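Local structure of succinate-semialdehyde dehydrogenase (Synechococcus sp., 4ITA) at residues Ala153-Ala158 with Gly180-Leu185. The protein probably oxidises succinic semialdehyde to succinate with NADP+ as cofactor, as a member of the aldehyde dehydrogenase family. Residues are numbered along the deposited sequence; the frame is centred on the assembly and turned at random.
With NDP (NADPH dihydro-nicotinamide-adenine-dinucleotide phosphate), chain C; EDO (1,2-ethanediol), chain E.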
loop_
_atom_site.group_PDB
_atom_site.type_symbol
_atom_site.label_atom_id
_atom_site.label_comp_id
_atom_site.label_asym_id
_atom_site.label_seq_id
_atom_site.Cartn_x
_atom_site.Cartn_y
_atom_site.Cartn_z
ATOM N N ALA A 153 -13.314 -12.690 -3.004
ATOM C CA ALA A 153 -12.005 -13.190 -2.630
ATOM C C ALA A 153 -11.752 -14.599 -3.109
ATOM O O ALA A 153 -12.654 -15.439 -3.140
ATOM C CB ALA A 153 -11.830 -13.120 -1.127
ATOM N N VAL A 154 -10.506 -14.845 -3.489
ATOM C CA VAL A 154 -10.021 -16.199 -3.716
ATOM C C VAL A 154 -8.904 -16.454 -2.717
ATOM O O VAL A 154 -8.022 -15.614 -2.532
ATOM C CB VAL A 154 -9.578 -16.450 -5.188
ATOM C CG1 VAL A 154 -10.788 -16.385 -6.117
ATOM C CG2 VAL A 154 -8.501 -15.446 -5.632
ATOM N N LEU A 155 -8.976 -17.603 -2.057
ATOM C CA LEU A 155 -8.029 -17.969 -1.011
ATOM C C LEU A 155 -7.105 -19.083 -1.470
ATOM O O LEU A 155 -7.573 -20.148 -1.875
ATOM C CB LEU A 155 -8.785 -18.459 0.221
ATOM C CG LEU A 155 -7.971 -19.175 1.303
ATOM C CD1 LEU A 155 -6.974 -18.251 1.993
ATOM C CD2 LEU A 155 -8.896 -19.841 2.323
ATOM N N LYS A 156 -5.802 -18.842 -1.402
ATOM C CA LYS A 156 -4.817 -19.910 -1.495
ATOM C C LYS A 156 -4.287 -20.123 -0.088
ATOM O O LYS A 156 -3.498 -19.327 0.433
ATOM C CB LYS A 156 -3.690 -19.560 -2.476
ATOM C CG LYS A 156 -2.641 -20.664 -2.642
ATOM C CD LYS A 156 -1.381 -20.445 -1.787
ATOM C CE LYS A 156 -0.350 -21.565 -1.985
ATOM N NZ LYS A 156 -0.771 -22.865 -1.369
ATOM N N HIS A 157 -4.772 -21.179 0.554
ATOM C CA HIS A 157 -4.348 -21.507 1.903
ATOM C C HIS A 157 -3.102 -22.383 1.834
ATOM O O HIS A 157 -2.699 -22.847 0.763
ATOM C CB HIS A 157 -5.479 -22.215 2.665
ATOM C CG HIS A 157 -5.565 -21.838 4.111
ATOM N ND1 HIS A 157 -4.460 -21.479 4.853
ATOM C CD2 HIS A 157 -6.628 -21.758 4.949
ATOM C CE1 HIS A 157 -4.838 -21.192 6.088
ATOM N NE2 HIS A 157 -6.147 -21.356 6.173
ATOM N N ALA A 158 -2.493 -22.612 2.988
ATOM C CA ALA A 158 -1.326 -23.474 3.070
ATOM C C ALA A 158 -1.705 -24.889 2.636
ATOM O O ALA A 158 -2.831 -25.340 2.866
ATOM C CB ALA A 158 -0.800 -23.474 4.488
ATOM N N GLY A 180 -19.284 -17.701 -5.646
ATOM C CA GLY A 180 -18.257 -16.898 -6.298
ATOM C C GLY A 180 -17.765 -15.722 -5.481
ATOM O O GLY A 180 -16.779 -15.082 -5.842
ATOM N N VAL A 181 -18.454 -15.414 -4.387
ATOM C CA VAL A 181 -18.016 -14.318 -3.537
ATOM C C VAL A 181 -16.775 -14.700 -2.735
ATOM O O VAL A 181 -15.906 -13.861 -2.494
ATOM C CB VAL A 181 -19.177 -13.815 -2.648
ATOM C CG1 VAL A 181 -18.677 -12.888 -1.544
ATOM C CG2 VAL A 181 -20.223 -13.122 -3.520
ATOM N N PHE A 182 -16.698 -15.956 -2.313
ATOM C CA PHE A 182 -15.502 -16.468 -1.655
ATOM C C PHE A 182 -15.220 -17.856 -2.199
ATOM O O PHE A 182 -16.102 -18.717 -2.185
ATOM C CB PHE A 182 -15.676 -16.534 -0.131
ATOM C CG PHE A 182 -14.424 -16.958 0.599
ATOM C CD1 PHE A 182 -14.051 -18.301 0.668
ATOM C CD2 PHE A 182 -13.626 -16.014 1.213
ATOM C CE1 PHE A 182 -12.886 -18.685 1.334
ATOM C CE2 PHE A 182 -12.462 -16.389 1.882
ATOM C CZ PHE A 182 -12.095 -17.726 1.938
ATOM N N GLN A 183 -13.997 -18.086 -2.662
ATOM C CA GLN A 183 -13.638 -19.405 -3.167
ATOM C C GLN A 183 -12.284 -19.829 -2.658
ATOM O O GLN A 183 -11.301 -19.100 -2.793
ATOM C CB GLN A 183 -13.630 -19.438 -4.699
ATOM C CG GLN A 183 -14.994 -19.219 -5.350
ATOM C CD GLN A 183 -14.895 -19.198 -6.865
ATOM O OE1 GLN A 183 -15.123 -20.210 -7.539
ATOM N NE2 GLN A 183 -14.527 -18.050 -7.409
ATOM N N THR A 184 -12.239 -21.024 -2.091
ATOM C CA THR A 184 -10.990 -21.672 -1.734
ATOM C C THR A 184 -10.365 -22.332 -2.952
ATOM O O THR A 184 -11.019 -23.100 -3.662
ATOM C CB THR A 184 -11.249 -22.707 -0.651
ATOM O OG1 THR A 184 -11.489 -22.009 0.575
ATOM C CG2 THR A 184 -10.061 -23.658 -0.481
ATOM N N LEU A 185 -9.105 -22.000 -3.206
ATOM C CA LEU A 185 -8.342 -22.606 -4.294
ATOM C C LEU A 185 -7.386 -23.624 -3.717
ATOM O O LEU A 185 -6.425 -23.262 -3.026
ATOM C CB LEU A 185 -7.555 -21.547 -5.074
ATOM C CG LEU A 185 -8.333 -20.326 -5.570
ATOM C CD1 LEU A 185 -7.403 -19.395 -6.333
ATOM C CD2 LEU A 185 -9.510 -20.731 -6.445
HETATM P PA NDP C . 5.203 -19.861 4.208
HETATM O O1A NDP C . 5.561 -18.482 3.733
HETATM O O2A NDP C . 6.076 -21.029 3.843
HETATM O O5B NDP C . 3.725 -20.200 3.699
HETATM C C5B NDP C . 2.634 -19.284 3.858
HETATM C C4B NDP C . 1.711 -19.328 2.644
HETATM O O4B NDP C . 2.428 -18.853 1.501
HETATM C C3B NDP C . 1.254 -20.735 2.275
HETATM O O3B NDP C . -0.048 -20.655 1.681
HETATM C C2B NDP C . 2.263 -21.149 1.221
HETATM O O2B NDP C . 1.781 -22.149 0.333
HETATM C C1B NDP C . 2.397 -19.849 0.476
HETATM N N9A NDP C . 3.646 -19.687 -0.283
HETATM C C8A NDP C . 4.890 -20.083 0.053
HETATM N N7A NDP C . 5.772 -19.707 -0.903
HETATM C C5A NDP C . 5.087 -19.043 -1.847
HETATM C C6A NDP C . 5.386 -18.376 -3.124
HETATM N N6A NDP C . 6.653 -18.342 -3.585
HETATM N N1A NDP C . 4.360 -17.815 -3.790
HETATM C C2A NDP C . 3.099 -17.839 -3.337
HETATM N N3A NDP C . 2.747 -18.432 -2.186
HETATM C C4A NDP C . 3.688 -19.031 -1.428
HETATM O O3 NDP C . 5.040 -19.676 5.816
HETATM P PN NDP C . 5.325 -20.646 7.087
HETATM O O1N NDP C . 6.608 -21.428 6.918
HETATM O O2N NDP C . 4.035 -21.351 7.405
HETATM O O5D NDP C . 5.586 -19.551 8.238
HETATM C C5D NDP C . 4.540 -18.689 8.665
HETATM C C4D NDP C . 5.035 -17.254 8.682
HETATM O O4D NDP C . 3.915 -16.356 8.712
HETATM C C3D NDP C . 5.865 -16.927 9.907
HETATM O O3D NDP C . 6.999 -16.134 9.537
HETATM C C2D NDP C . 4.867 -16.164 10.756
HETATM O O2D NDP C . 5.542 -15.337 11.705
HETATM C C1D NDP C . 4.128 -15.354 9.710
HETATM N N1N NDP C . 2.860 -14.857 10.261
HETATM C C2N NDP C . 2.504 -13.572 10.091
HETATM C C3N NDP C . 1.591 -12.983 10.964
HETATM C C7N NDP C . 1.145 -11.561 10.788
HETATM O O7N NDP C . -0.055 -11.312 10.876
HETATM N N7N NDP C . 2.045 -10.610 10.552
HETATM C C4N NDP C . 1.024 -13.754 12.132
HETATM C C5N NDP C . 1.119 -15.184 11.868
HETATM C C6N NDP C . 2.035 -15.678 10.943
HETATM P P2B NDP C . 2.208 -23.690 0.488
HETATM O O1X NDP C . 1.483 -24.332 -0.660
HETATM O O2X NDP C . 3.710 -23.743 0.341
HETATM O O3X NDP C . 1.727 -24.179 1.821
HETATM C C1 EDO E . -18.921 -19.593 -0.627
HETATM O O1 EDO E . -19.629 -20.323 -1.633
HETATM C C2 EDO E . -19.424 -18.158 -0.559
HETATM O O2 EDO E . -19.221 -17.488 -1.809
HETATM O O HOH W 1 -14.194 -15.863 -5.482
HETATM O O HOH W 2 -6.484 -23.360 -0.255
#
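Four backbone hydrogen bonds join Ala153 and Leu155 to Val181, Gln183 and Leu185 in the parallel ladder between strands 153-156 and 182-185, whose axes come within 4.7 Å. Helix 162-175 connects the strands, so this is a beta-alpha-beta unit of the Rossmann-type cofactor-binding domain. Beyond the last firm bond, Leu185 N to Leu155 O at 2.7 Å, a water takes over and links His157 N to Leu185 O.

Ala153, Leu155, Phe182 and Thr184 share one face of the sheet. The Phe182 ring reaches toward strand 153-156, its CG anti to the backbone N (chi1 -176°). Its CZ lies 3.8 Å from Leu155 CB, and its CD2 meets Ala153 CB. Phe142 of helix 137-149 and Val168 and Leu172 of helix 162-175 also touch the Phe182 side chain. The Leu155 and Thr184 side chains lie side by side, CD2 nearest OG1, and Thr184 OG1 is hydrogen-bonded to Ala165 O. On the other face, Leu185 CD1 reaches Val154 CB at 3.8 Å. Gln183 NE2 donates to Lys30 O and to a water, which in turn donates to Ala153 O and Gly180 O.

Lys156 starts on the same face as Val154, but its end leads away to the NADPH. Its chain bends at chi2 (-98°) and chi4, bringing NZ to the 2'-phosphate oxygen O1X at 2.8 Å. With an alanine here, O1X would probably lose this charged donor, and the carbonyls of His157 and Ile187 their shared partner. The contact from NZ to the ester oxygen O2B that joins ribose and phosphate, 3.1 Å, is weak.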